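Side-chain contacts in lipoprotein (Colwellia psychrerythraea, PDB 3O0Y), which is of unknown function but, as a putative lipoprotein of the DUF885 family, may be related to the zincin-type metallopeptidases: residues I148-Q153 with I416-L421; E183-D188 with K263-L268; Q327-G332 with N342-F347; S565-A570 with A581-V586. All blocks are in the same frame, centred on the assembly; numbering follows the deposited sequence.

Interaction 1. Residues I148-Q153 with I416-L421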
loop_
_atom_site.group_PDB
_atom_site.type_symbol
_atom_site.label_atom_id
_atom_site.label_comp_id
_atom_site.label_asym_id
_atom_site.label_seq_id
_atom_site.Cartn_x
_atom_site.Cartn_y
_atom_site.Cartn_z
ATOM N N ILE A 148 -13.662 1.770 -1.974
ATOM C CA ILE A 148 -14.542 1.528 -3.116
ATOM C C ILE A 148 -14.841 2.890 -3.786
ATOM O O ILE A 148 -14.753 3.033 -5.025
ATOM C CB ILE A 148 -15.773 0.786 -2.673
ATOM C CG1 ILE A 148 -15.436 -0.685 -2.372
ATOM C CG2 ILE A 148 -16.937 0.852 -3.749
ATOM C CD1 ILE A 148 -16.584 -1.331 -1.662
ATOM N N PRO A 149 -15.125 3.948 -3.003
ATOM C CA PRO A 149 -15.290 5.272 -3.701
ATOM C C PRO A 149 -14.052 5.719 -4.434
ATOM O O PRO A 149 -14.122 6.236 -5.553
ATOM C CB PRO A 149 -15.615 6.234 -2.564
ATOM C CG PRO A 149 -16.278 5.403 -1.581
ATOM C CD PRO A 149 -15.586 4.033 -1.602
ATOM N N ARG A 150 -12.881 5.471 -3.853
ATOM C CA ARG A 150 -11.634 5.828 -4.551
ATOM C C ARG A 150 -11.450 5.105 -5.909
ATOM O O ARG A 150 -11.033 5.721 -6.909
ATOM C CB ARG A 150 -10.380 5.623 -3.629
ATOM C CG ARG A 150 -9.023 5.966 -4.312
ATOM C CD ARG A 150 -8.329 7.391 -4.095
ATOM N NE ARG A 150 -6.940 7.445 -4.684
ATOM C CZ ARG A 150 -6.239 8.529 -5.082
ATOM N NH1 ARG A 150 -6.696 9.803 -5.011
ATOM N NH2 ARG A 150 -5.032 8.307 -5.581
ATOM N N VAL A 151 -11.726 3.803 -5.932
ATOM C CA VAL A 151 -11.594 3.018 -7.168
ATOM C C VAL A 151 -12.589 3.538 -8.211
ATOM O O VAL A 151 -12.259 3.677 -9.399
ATOM C CB VAL A 151 -11.736 1.509 -6.951
ATOM C CG1 VAL A 151 -11.876 0.739 -8.310
ATOM C CG2 VAL A 151 -10.553 0.961 -6.129
ATOM N N MET A 152 -13.817 3.736 -7.750
ATOM C CA MET A 152 -14.872 4.169 -8.649
ATOM C C MET A 152 -14.546 5.539 -9.257
ATOM O O MET A 152 -14.837 5.779 -10.422
ATOM C CB MET A 152 -16.220 4.195 -7.925
ATOM C CG MET A 152 -16.829 2.807 -7.624
ATOM S SD MET A 152 -18.498 2.794 -6.856
ATOM C CE MET A 152 -19.368 3.646 -8.270
ATOM N N GLN A 153 -13.876 6.423 -8.509
ATOM C CA GLN A 153 -13.646 7.765 -8.979
ATOM C C GLN A 153 -12.357 7.855 -9.777
ATOM O O GLN A 153 -12.205 8.747 -10.615
ATOM C CB GLN A 153 -13.645 8.753 -7.811
ATOM C CG GLN A 153 -14.992 8.915 -7.144
ATOM C CD GLN A 153 -14.938 9.680 -5.846
ATOM O OE1 GLN A 153 -13.975 10.389 -5.557
ATOM N NE2 GLN A 153 -15.937 9.447 -4.999
ATOM N N ILE A 416 0.946 5.676 -11.500
ATOM C CA ILE A 416 1.003 7.088 -11.086
ATOM C C ILE A 416 1.668 7.275 -9.744
ATOM O O ILE A 416 1.329 6.617 -8.749
ATOM C CB ILE A 416 -0.449 7.676 -11.004
ATOM C CG1 ILE A 416 -1.137 7.540 -12.400
ATOM C CG2 ILE A 416 -0.456 9.150 -10.526
ATOM C CD1 ILE A 416 -2.653 7.658 -12.289
ATOM N N TYR A 417 2.597 8.217 -9.738
ATOM C CA TYR A 417 3.202 8.781 -8.574
ATOM C C TYR A 417 2.360 9.992 -8.222
ATOM O O TYR A 417 2.324 10.984 -8.922
ATOM C CB TYR A 417 4.673 9.106 -8.862
ATOM C CG TYR A 417 5.422 10.014 -7.879
ATOM C CD1 TYR A 417 5.033 10.210 -6.586
ATOM C CD2 TYR A 417 6.625 10.560 -8.274
ATOM C CE1 TYR A 417 5.782 11.020 -5.726
ATOM C CE2 TYR A 417 7.343 11.398 -7.416
ATOM C CZ TYR A 417 6.930 11.591 -6.148
ATOM O OH TYR A 417 7.661 12.380 -5.292
ATOM N N TRP A 418 1.635 9.842 -7.118
ATOM C CA TRP A 418 0.846 10.887 -6.570
ATOM C C TRP A 418 1.623 11.705 -5.547
ATOM O O TRP A 418 2.291 11.144 -4.643
ATOM C CB TRP A 418 -0.357 10.350 -5.857
ATOM C CG TRP A 418 -1.292 9.618 -6.712
ATOM C CD1 TRP A 418 -1.207 8.290 -6.998
ATOM C CD2 TRP A 418 -2.438 10.122 -7.442
ATOM N NE1 TRP A 418 -2.252 7.915 -7.835
ATOM C CE2 TRP A 418 -3.005 9.020 -8.139
ATOM C CE3 TRP A 418 -3.012 11.378 -7.592
ATOM C CZ2 TRP A 418 -4.128 9.150 -8.970
ATOM C CZ3 TRP A 418 -4.114 11.539 -8.423
ATOM C CH2 TRP A 418 -4.682 10.402 -9.095
ATOM N N ILE A 419 1.541 13.016 -5.698
ATOM C CA ILE A 419 2.181 13.947 -4.762
ATOM C C ILE A 419 1.174 14.874 -4.090
ATOM O O ILE A 419 0.281 15.384 -4.758
ATOM C CB ILE A 419 3.311 14.745 -5.527
ATOM C CG1 ILE A 419 4.082 15.608 -4.555
ATOM C CG2 ILE A 419 2.736 15.537 -6.669
ATOM C CD1 ILE A 419 4.998 14.844 -3.607
ATOM N N ASN A 420 1.305 15.091 -2.765
ATOM C CA ASN A 420 0.395 15.987 -2.028
ATOM C C ASN A 420 0.921 17.411 -2.020
ATOM O O ASN A 420 1.999 17.663 -1.442
ATOM C CB ASN A 420 0.288 15.517 -0.596
ATOM C CG ASN A 420 -0.880 16.099 0.092
ATOM O OD1 ASN A 420 -1.180 17.275 -0.049
ATOM N ND2 ASN A 420 -1.583 15.274 0.866
ATOM N N LEU A 421 0.262 18.304 -2.753
ATOM C CA LEU A 421 0.676 19.700 -2.808
ATOM C C LEU A 421 -0.059 20.618 -1.826
ATOM O O LEU A 421 0.014 21.868 -1.954
ATOM C CB LEU A 421 0.545 20.178 -4.229
ATOM C CG LEU A 421 1.164 19.396 -5.382
ATOM C CD1 LEU A 421 0.787 20.058 -6.693
ATOM C CD2 LEU A 421 2.675 19.340 -5.093
#

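Interaction 2. Residues E183-D188 with K263-L268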
loop_
_atom_site.group_PDB
_atom_site.type_symbol
_atom_site.label_atom_id
_atom_site.label_comp_id
_atom_site.label_asym_id
_atom_site.label_seq_id
_atom_site.Cartn_x
_atom_site.Cartn_y
_atom_site.Cartn_z
ATOM N N GLU A 183 -23.256 -5.603 9.459
ATOM C CA GLU A 183 -23.415 -6.968 9.974
ATOM C C GLU A 183 -22.095 -7.569 10.425
ATOM O O GLU A 183 -22.065 -8.251 11.458
ATOM C CB GLU A 183 -24.047 -7.869 8.915
ATOM C CG GLU A 183 -24.672 -9.117 9.418
ATOM C CD GLU A 183 -25.137 -10.007 8.265
ATOM O OE1 GLU A 183 -25.348 -9.468 7.116
ATOM O OE2 GLU A 183 -25.217 -11.251 8.530
ATOM N N LYS A 184 -21.022 -7.366 9.640
ATOM C CA LYS A 184 -19.687 -7.893 10.013
ATOM C C LYS A 184 -19.087 -7.151 11.216
ATOM O O LYS A 184 -18.573 -7.765 12.137
ATOM C CB LYS A 184 -18.704 -7.804 8.814
ATOM C CG LYS A 184 -17.445 -8.611 8.998
ATOM C CD LYS A 184 -17.670 -10.087 9.339
ATOM C CE LYS A 184 -16.367 -10.885 9.285
ATOM N NZ LYS A 184 -15.281 -10.397 10.157
ATOM N N GLN A 185 -19.206 -5.829 11.262
ATOM C CA GLN A 185 -18.680 -5.042 12.401
ATOM C C GLN A 185 -19.390 -5.486 13.719
ATOM O O GLN A 185 -18.755 -5.645 14.773
ATOM C CB GLN A 185 -19.013 -3.609 12.156
ATOM C CG GLN A 185 -18.375 -2.602 13.162
ATOM C CD GLN A 185 -18.850 -1.177 12.927
ATOM O OE1 GLN A 185 -20.065 -0.908 12.943
ATOM N NE2 GLN A 185 -17.907 -0.249 12.793
ATOM N N THR A 186 -20.680 -5.770 13.561
ATOM C CA THR A 186 -21.493 -6.230 14.712
ATOM C C THR A 186 -21.092 -7.616 15.155
ATOM O O THR A 186 -20.939 -7.836 16.372
ATOM C CB THR A 186 -23.009 -6.178 14.396
ATOM O OG1 THR A 186 -23.381 -4.811 14.261
ATOM C CG2 THR A 186 -23.851 -6.772 15.520
ATOM N N ALA A 187 -20.893 -8.525 14.193
ATOM C CA ALA A 187 -20.407 -9.897 14.480
ATOM C C ALA A 187 -19.073 -9.832 15.214
ATOM O O ALA A 187 -18.826 -10.587 16.122
ATOM C CB ALA A 187 -20.278 -10.764 13.166
ATOM N N ASP A 188 -18.137 -9.025 14.709
ATOM C CA ASP A 188 -16.869 -8.897 15.385
ATOM C C ASP A 188 -17.000 -8.330 16.801
ATOM O O ASP A 188 -16.428 -8.867 17.731
ATOM C CB ASP A 188 -15.919 -8.022 14.546
ATOM C CG ASP A 188 -15.534 -8.633 13.205
ATOM O OD1 ASP A 188 -15.952 -9.741 12.837
ATOM O OD2 ASP A 188 -14.737 -7.937 12.492
ATOM N N LYS A 263 -23.902 5.859 12.123
ATOM C CA LYS A 263 -24.717 5.654 13.319
ATOM C C LYS A 263 -24.309 4.356 14.012
ATOM O O LYS A 263 -24.145 4.342 15.228
ATOM C CB LYS A 263 -26.205 5.623 12.939
ATOM C CG LYS A 263 -27.174 5.386 14.108
ATOM C CD LYS A 263 -28.643 5.568 13.686
ATOM C CE LYS A 263 -29.569 5.357 14.914
ATOM N NZ LYS A 263 -30.943 4.958 14.498
ATOM N N ALA A 264 -24.129 3.274 13.251
ATOM C CA ALA A 264 -23.700 2.007 13.849
ATOM C C ALA A 264 -22.374 2.135 14.602
ATOM O O ALA A 264 -22.198 1.567 15.703
ATOM C CB ALA A 264 -23.638 0.891 12.764
ATOM N N SER A 265 -21.421 2.819 13.961
ATOM C CA SER A 265 -20.116 3.045 14.533
ATOM C C SER A 265 -20.215 3.883 15.799
ATOM O O SER A 265 -19.600 3.535 16.827
ATOM C CB SER A 265 -19.212 3.717 13.503
ATOM O OG SER A 265 -19.004 2.842 12.400
ATOM N N GLU A 266 -21.032 4.945 15.748
ATOM C CA GLU A 266 -21.334 5.709 16.974
ATOM C C GLU A 266 -21.853 4.839 18.138
ATOM O O GLU A 266 -21.376 5.000 19.283
ATOM C CB GLU A 266 -22.293 6.867 16.663
ATOM C CG GLU A 266 -21.566 8.027 16.021
ATOM C CD GLU A 266 -22.474 9.139 15.475
ATOM O OE1 GLU A 266 -21.972 10.269 15.332
ATOM O OE2 GLU A 266 -23.660 8.886 15.161
ATOM N N GLN A 267 -22.778 3.912 17.862
ATOM C CA GLN A 267 -23.248 2.928 18.868
ATOM C C GLN A 267 -22.130 2.123 19.511
ATOM O O GLN A 267 -22.255 1.717 20.631
ATOM C CB GLN A 267 -24.210 1.850 18.305
ATOM C CG GLN A 267 -25.504 2.280 17.653
ATOM C CD GLN A 267 -26.099 3.492 18.258
ATOM O OE1 GLN A 267 -26.692 3.444 19.370
ATOM N NE2 GLN A 267 -26.003 4.596 17.532
ATOM N N LEU A 268 -21.076 1.826 18.762
ATOM C CA LEU A 268 -19.954 1.058 19.297
ATOM C C LEU A 268 -18.922 1.806 20.147
ATOM O O LEU A 268 -18.126 1.186 20.841
ATOM C CB LEU A 268 -19.184 0.474 18.087
ATOM C CG LEU A 268 -19.226 -1.017 17.955
ATOM C CD1 LEU A 268 -20.481 -1.663 18.404
ATOM C CD2 LEU A 268 -18.911 -1.355 16.474
#

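Interaction 3. Residues Q327-G332 with N342-F347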
loop_
_atom_site.group_PDB
_atom_site.type_symbol
_atom_site.label_atom_id
_atom_site.label_comp_id
_atom_site.label_asym_id
_atom_site.label_seq_id
_atom_site.Cartn_x
_atom_site.Cartn_y
_atom_site.Cartn_z
ATOM N N GLN A 327 28.147 20.339 7.738
ATOM C CA GLN A 327 27.439 21.509 7.183
ATOM C C GLN A 327 27.339 22.661 8.142
ATOM O O GLN A 327 26.798 23.723 7.781
ATOM C CB GLN A 327 26.018 21.129 6.719
ATOM C CG GLN A 327 25.978 20.145 5.566
ATOM C CD GLN A 327 26.803 20.622 4.416
ATOM O OE1 GLN A 327 26.620 21.739 3.934
ATOM N NE2 GLN A 327 27.608 19.744 3.906
ATOM N N GLY A 328 27.811 22.472 9.390
ATOM C CA GLY A 328 27.803 23.541 10.374
ATOM C C GLY A 328 26.606 23.533 11.336
ATOM O O GLY A 328 26.369 24.525 12.042
ATOM N N TYR A 329 25.870 22.442 11.331
ATOM C CA TYR A 329 24.676 22.260 12.164
ATOM C C TYR A 329 25.043 21.366 13.321
ATOM O O TYR A 329 25.056 20.159 13.172
ATOM C CB TYR A 329 23.531 21.697 11.351
ATOM C CG TYR A 329 22.917 22.716 10.434
ATOM C CD1 TYR A 329 21.716 23.347 10.772
ATOM C CD2 TYR A 329 23.559 23.106 9.255
ATOM C CE1 TYR A 329 21.182 24.346 9.938
ATOM C CE2 TYR A 329 23.041 24.109 8.451
ATOM C CZ TYR A 329 21.853 24.687 8.751
ATOM O OH TYR A 329 21.318 25.727 7.961
ATOM N N THR A 330 25.402 21.987 14.459
ATOM C CA THR A 330 26.119 21.293 15.484
ATOM C C THR A 330 25.328 21.283 16.817
ATOM O O THR A 330 25.756 20.626 17.755
ATOM C CB THR A 330 27.487 21.925 15.791
ATOM O OG1 THR A 330 27.249 23.106 16.516
ATOM C CG2 THR A 330 28.238 22.306 14.508
ATOM N N LYS A 331 24.216 21.975 16.885
ATOM C CA LYS A 331 23.444 22.109 18.160
ATOM C C LYS A 331 22.162 21.289 18.099
ATOM O O LYS A 331 21.380 21.381 17.139
ATOM C CB LYS A 331 23.108 23.604 18.438
ATOM C CG LYS A 331 24.154 24.699 17.956
ATOM C CD LYS A 331 23.714 26.300 18.103
ATOM C CE LYS A 331 23.940 27.261 16.810
ATOM N NZ LYS A 331 25.361 27.636 16.277
ATOM N N GLY A 332 21.939 20.511 19.146
ATOM C CA GLY A 332 20.653 19.850 19.369
ATOM C C GLY A 332 20.632 18.457 18.737
ATOM O O GLY A 332 21.639 17.977 18.127
ATOM N N ASN A 342 13.982 22.662 7.892
ATOM C CA ASN A 342 12.695 22.760 7.213
ATOM C C ASN A 342 12.150 24.206 7.291
ATOM O O ASN A 342 11.265 24.548 6.511
ATOM C CB ASN A 342 11.784 21.782 7.880
ATOM C CG ASN A 342 10.655 21.227 7.000
ATOM O OD1 ASN A 342 10.047 21.935 6.174
ATOM N ND2 ASN A 342 10.259 19.995 7.332
ATOM N N GLU A 343 12.711 25.079 8.135
ATOM C CA GLU A 343 12.279 26.463 8.228
ATOM C C GLU A 343 13.013 27.386 7.297
ATOM O O GLU A 343 12.564 28.524 7.064
ATOM C CB GLU A 343 12.401 26.988 9.648
ATOM C CG GLU A 343 11.860 26.054 10.704
ATOM C CD GLU A 343 10.420 26.218 11.015
ATOM O OE1 GLU A 343 9.743 26.910 10.186
ATOM O OE2 GLU A 343 9.988 25.645 12.091
ATOM N N GLU A 344 14.098 26.919 6.650
ATOM C CA GLU A 344 14.880 27.838 5.884
ATOM C C GLU A 344 14.369 28.067 4.491
ATOM O O GLU A 344 13.929 27.129 3.824
ATOM C CB GLU A 344 16.342 27.342 5.790
ATOM C CG GLU A 344 16.993 27.216 7.177
ATOM C CD GLU A 344 18.428 26.665 7.151
ATOM O OE1 GLU A 344 18.939 26.362 6.026
ATOM O OE2 GLU A 344 19.003 26.517 8.294
ATOM N N PRO A 345 14.419 29.331 4.020
ATOM C CA PRO A 345 13.812 29.576 2.759
ATOM C C PRO A 345 14.393 28.809 1.561
ATOM O O PRO A 345 13.682 28.557 0.583
ATOM C CB PRO A 345 13.955 31.103 2.554
ATOM C CG PRO A 345 14.812 31.570 3.592
ATOM C CD PRO A 345 14.879 30.565 4.674
ATOM N N ARG A 346 15.689 28.484 1.582
ATOM C CA ARG A 346 16.271 27.770 0.507
ATOM C C ARG A 346 15.629 26.381 0.326
ATOM O O ARG A 346 15.840 25.801 -0.703
ATOM C CB ARG A 346 17.784 27.596 0.710
ATOM C CG ARG A 346 18.137 26.825 1.925
ATOM C CD ARG A 346 19.669 26.821 2.152
ATOM N NE ARG A 346 20.021 26.322 3.469
ATOM C CZ ARG A 346 21.208 25.803 3.802
ATOM N NH1 ARG A 346 22.227 25.692 2.913
ATOM N NH2 ARG A 346 21.370 25.422 5.032
ATOM N N PHE A 347 14.935 25.872 1.327
ATOM C CA PHE A 347 14.334 24.523 1.316
ATOM C C PHE A 347 12.823 24.535 1.108
ATOM O O PHE A 347 12.175 23.474 1.233
ATOM C CB PHE A 347 14.730 23.677 2.517
ATOM C CG PHE A 347 16.210 23.459 2.647
ATOM C CD1 PHE A 347 16.938 22.938 1.568
ATOM C CD2 PHE A 347 16.903 23.795 3.813
ATOM C CE1 PHE A 347 18.290 22.761 1.677
ATOM C CE2 PHE A 347 18.242 23.585 3.919
ATOM C CZ PHE A 347 18.957 23.112 2.844
#

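Interaction 4. Residues S565-A570 with A581-V586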
loop_
_atom_site.group_PDB
_atom_site.type_symbol
_atom_site.label_atom_id
_atom_site.label_comp_id
_atom_site.label_asym_id
_atom_site.label_seq_id
_atom_site.Cartn_x
_atom_site.Cartn_y
_atom_site.Cartn_z
ATOM N N SER A 565 21.202 -7.913 3.160
ATOM C CA SER A 565 21.909 -9.082 3.672
ATOM C C SER A 565 22.198 -10.091 2.552
ATOM O O SER A 565 23.324 -10.613 2.435
ATOM C CB SER A 565 21.037 -9.757 4.727
ATOM O OG SER A 565 21.725 -10.904 5.197
ATOM N N LEU A 566 21.210 -10.286 1.665
ATOM C CA LEU A 566 21.416 -11.087 0.488
ATOM C C LEU A 566 22.467 -10.538 -0.430
ATOM O O LEU A 566 23.263 -11.306 -0.990
ATOM C CB LEU A 566 20.082 -11.390 -0.220
ATOM C CG LEU A 566 19.085 -12.310 0.539
ATOM C CD1 LEU A 566 17.747 -12.148 -0.226
ATOM C CD2 LEU A 566 19.571 -13.825 0.563
ATOM N N ARG A 567 22.471 -9.222 -0.618
ATOM C CA ARG A 567 23.462 -8.595 -1.477
ATOM C C ARG A 567 24.859 -8.833 -0.911
ATOM O O ARG A 567 25.816 -9.050 -1.660
ATOM C CB ARG A 567 23.120 -7.128 -1.639
ATOM C CG ARG A 567 23.923 -6.441 -2.737
ATOM C CD ARG A 567 23.398 -5.018 -3.054
ATOM N NE ARG A 567 23.926 -4.083 -2.068
ATOM C CZ ARG A 567 24.011 -2.770 -2.228
ATOM N NH1 ARG A 567 23.463 -2.186 -3.286
ATOM N NH2 ARG A 567 24.596 -2.041 -1.273
ATOM N N GLU A 568 24.978 -8.680 0.401
ATOM C CA GLU A 568 26.258 -8.832 1.072
ATOM C C GLU A 568 26.720 -10.272 0.974
ATOM O O GLU A 568 27.918 -10.483 0.694
ATOM C CB GLU A 568 26.217 -8.376 2.532
ATOM C CG GLU A 568 26.179 -6.913 2.656
ATOM C CD GLU A 568 27.374 -6.183 1.984
ATOM O OE1 GLU A 568 28.534 -6.687 2.075
ATOM O OE2 GLU A 568 27.149 -5.094 1.376
ATOM N N GLN A 569 25.779 -11.224 1.015
ATOM C CA GLN A 569 26.137 -12.669 0.833
ATOM C C GLN A 569 26.682 -12.904 -0.573
ATOM O O GLN A 569 27.683 -13.611 -0.788
ATOM C CB GLN A 569 24.908 -13.547 1.039
ATOM C CG GLN A 569 24.428 -13.742 2.507
ATOM C CD GLN A 569 23.071 -14.563 2.587
ATOM O OE1 GLN A 569 22.789 -15.425 1.732
ATOM N NE2 GLN A 569 22.280 -14.296 3.589
ATOM N N ALA A 570 26.023 -12.299 -1.551
ATOM C CA ALA A 570 26.393 -12.427 -2.945
ATOM C C ALA A 570 27.800 -11.808 -3.191
ATOM O O ALA A 570 28.593 -12.356 -3.920
ATOM C CB ALA A 570 25.332 -11.787 -3.864
ATOM N N ALA A 581 24.001 -5.397 -11.559
ATOM C CA ALA A 581 22.928 -5.539 -12.536
ATOM C C ALA A 581 22.285 -6.912 -12.502
ATOM O O ALA A 581 21.034 -7.034 -12.608
ATOM C CB ALA A 581 23.422 -5.212 -13.965
ATOM N N GLU A 582 23.113 -7.952 -12.402
ATOM C CA GLU A 582 22.578 -9.337 -12.270
ATOM C C GLU A 582 21.848 -9.539 -11.021
ATOM O O GLU A 582 20.835 -10.186 -11.039
ATOM C CB GLU A 582 23.685 -10.361 -12.329
ATOM C CG GLU A 582 24.366 -10.406 -13.705
ATOM C CD GLU A 582 25.444 -11.483 -13.790
ATOM O OE1 GLU A 582 25.673 -12.242 -12.812
ATOM O OE2 GLU A 582 26.038 -11.580 -14.888
ATOM N N PHE A 583 22.321 -8.973 -9.911
ATOM C CA PHE A 583 21.619 -9.080 -8.642
ATOM C C PHE A 583 20.241 -8.453 -8.748
ATOM O O PHE A 583 19.280 -9.005 -8.277
ATOM C CB PHE A 583 22.428 -8.389 -7.529
ATOM C CG PHE A 583 21.739 -8.335 -6.200
ATOM C CD1 PHE A 583 21.707 -9.484 -5.431
ATOM C CD2 PHE A 583 21.213 -7.175 -5.666
ATOM C CE1 PHE A 583 21.014 -9.526 -4.202
ATOM C CE2 PHE A 583 20.543 -7.191 -4.439
ATOM C CZ PHE A 583 20.482 -8.388 -3.680
ATOM N N HIS A 584 20.167 -7.276 -9.341
ATOM C CA HIS A 584 18.871 -6.635 -9.547
ATOM C C HIS A 584 17.919 -7.468 -10.415
ATOM O O HIS A 584 16.730 -7.471 -10.180
ATOM C CB HIS A 584 19.047 -5.209 -10.099
ATOM C CG HIS A 584 19.589 -4.230 -9.087
ATOM N ND1 HIS A 584 20.317 -3.118 -9.420
ATOM C CD2 HIS A 584 19.623 -4.308 -7.730
ATOM C CE1 HIS A 584 20.672 -2.486 -8.309
ATOM N NE2 HIS A 584 20.278 -3.197 -7.267
ATOM N N ASP A 585 18.423 -8.149 -11.406
ATOM C CA ASP A 585 17.581 -8.972 -12.249
ATOM C C ASP A 585 17.031 -10.149 -11.424
ATOM O O ASP A 585 15.834 -10.470 -11.521
ATOM C CB ASP A 585 18.315 -9.508 -13.425
ATOM C CG ASP A 585 18.608 -8.459 -14.511
ATOM O OD1 ASP A 585 18.006 -7.354 -14.570
ATOM O OD2 ASP A 585 19.403 -8.845 -15.398
ATOM N N VAL A 586 17.867 -10.747 -10.562
ATOM C CA VAL A 586 17.350 -11.843 -9.711
ATOM C C VAL A 586 16.306 -11.335 -8.744
ATOM O O VAL A 586 15.272 -12.027 -8.494
ATOM C CB VAL A 586 18.533 -12.510 -8.884
ATOM C CG1 VAL A 586 17.961 -13.603 -7.891
ATOM C CG2 VAL A 586 19.571 -13.064 -9.800
#

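Interaction 1. Residues I148-Q153 with I416-L421
Arg150 and Trp418 make this contact by themselves, through a cation-pi interaction. The guanidinium reaches over one face of the indole. Arg150 NH2 is the atom that touches, 3.3 Å from Trp418 CE2 and above the middle of the two-ring system. Arg150 CZ is 4.5 Å from the centroid of the Trp418 six-membered ring and only 13° off its normal. The two groups are not stacked flat, because their planes stand 62° apart. The guanidinium is steeply tilted and brings one amino group down on the ring.

The backbones are far apart, with 13.6 Å between Arg150 CA and Trp418 CA. The arginine spans about half of that gap, and the tryptophan side chain reaches across the rest from the opposite direction. The arginine CG is anti to the backbone N (chi1 179°), and the chain bends at chi2 and then runs on extended.

The indole is held in several ways. Ile416 CG2 of the same strand packs on the opposite face, toward the rim, 3.4 Å above the plane. The ring NE1 hydrogen-bonds to Thr405 OG1 on the neighbouring strand 402-405, and Phe391 also meets the ring. The strand 416-419 is the middle one of a small three-stranded mixed sheet. The contact therefore ties helix 144-154 to that sheet across a long stretch of sequence.

No hydrogen bond crosses between the segments. The attraction therefore probably rests on the positive guanidinium, with NH2 directed at the pi cloud of a ring held from its far side and at its N-H.

Interaction 2. Residues E183-D188 with K263-L268
The side chains of Gln185 and Leu268 overlap alongside each other, each running toward the other's helix. The two helices are nearly parallel. Their short axes are 10.9 Å apart at closest approach and make an angle of 12°. Gln185 has its CG anti to the backbone N (chi1 -172°) and stays extended beyond it, which carries the amide across to the other helix. Leu268 CD2 lies alongside that chain, 3.6 Å from Gln185 CG and equally close to its amide carbon CD. The methyl thus packs on both the aliphatic and the amide part of the glutamine.

Gln185 NE2 makes the one hydrogen bond across the contact, to Ser265 OG over 3.3 Å. It is nearly straight (173°) but long and weak. Gln185 OE1 lies in van der Waals contact among Leu268 CD2, Ser265 OG and, at 4.0 Å, Ala264 CB.

Away from the interface, Lys184 NZ forms a salt bridge of 2.8 Å with Asp188 OD1 one turn on. Both side chains are also bonded to the 123-125 loop.

Helix 174-190 thus packs beside the C-terminal part of helix 236-268. Helix 197-210 lies against Ser265 and Leu268, and Val138 touches Gln185 and Ser265. Ser265 OG has its stronger bond to Val261 O in its own helix. A carbonyl can only accept, so the hydroxyl probably donates there and can accept the weak N-H of Gln185.

Interaction 3. Residues Q327-G332 with N342-F347
The Tyr329 ring meets Glu344 at its edge, with Glu344 OE2 in the ring plane beside the hydroxyl. The carboxylate is turned 37° from the ring. Tyr329 follows a Schellman motif in which Gly328, with positive phi, ends helix 302-326. The Arg346 guanidinium has both Tyr329 OH and Glu344 OE1 at its edge. One of its faces carries Phe347 CZ, 3.4 Å above the plane and toward the rim. Arg346 CG in turn lies 3.7 Å over the centre of the Phe347 ring. Phe492 makes a further cation-pi contact with Arg346.

Glu344 stands just before the 3-10 segment 345-347. The contact thus joins the loops at the two ends of helix 334-342, at the protein surface.

Arg346 NE and NH2 form a side-on salt bridge, both hydrogen-bonding to Glu344 OE1 at 2.8 Å and close to the guanidinium plane. These two bonds at OE1, with the tyrosine bond at OE2, together probably hold the carboxylate in place. A bound Tris molecule, probably from the crystallisation liquor, adds a weak hydrogen bond to the phenol.

The Tyr329 hydroxyl donates to Glu344 OE2 over a very short 2.5 Å, while Arg346 NH2 lies 2.9 Å from the same Tyr329 OH.

Interaction 4. Residues S565-A570 with A581-V586
Arg567 and Phe583 supply most of this buried contact, and the main interaction is CH-pi. The aliphatic part of the arginine packs on the phenyl ring, with the two side chains running roughly perpendicular. Arg567 CG sits over one face, displaced toward its rim, 4.0 Å from the Phe583 ring centroid and 18° off the ring normal. The touch extends to both neighbours in the chain, with Arg567 CB 3.6 Å from Phe583 CZ and Arg567 CD 3.8 Å from Phe583 CE2.

Apolar packing adds a smaller share. Phe583 has its CG anti to the backbone N (chi1 175°), and this directs the ring toward the other helix. Its far edge comes close to the backbone there, with Phe583 CE1 3.8 Å from Arg567 CA. Leu566 touches the same corner loosely, at 4.5 Å between Leu566 CB and Phe583 CE1.

Polar interactions belong to the ends that leave the ring. The arginine chain bends at chi3 (81°) and turns its guanidinium away from Phe583. Arg567 NH1 forms a salt bridge with Glu483 and a hydrogen bond with Tyr476 OH. His584 NE2 bonds to the same Tyr476 hydroxyl, so that one phenol links the two helices. The charge of this buried arginine is thus probably balanced by Glu483, on helix 467-483.

Helices 555-574 and 580-588 are consecutive and joined by a short loop. They pack together with Phe583 of the second set against the backbone and the Arg567 stem of the first.

From the N terminus, the 148-153 segment of interaction 1 comes first, but its partner lies more than 260 residues later. Two shorter loops close within that span. Interaction 2 pairs helix 174-190 with the C-terminal part of helix 236-268. Interaction 3 then closes a small loop round helix 334-342. Only afterwards does strand 416-419 complete interaction 1, joining the helical first part of the chain to the small sheet. Interaction 4 follows in series and pairs two successive helices near the C terminus. No loops cross. Interactions 1 and 2 lie on the opposite side of the chain's centre from interaction 4, and the centres of interactions 2 and 3 are about 49 Å apart.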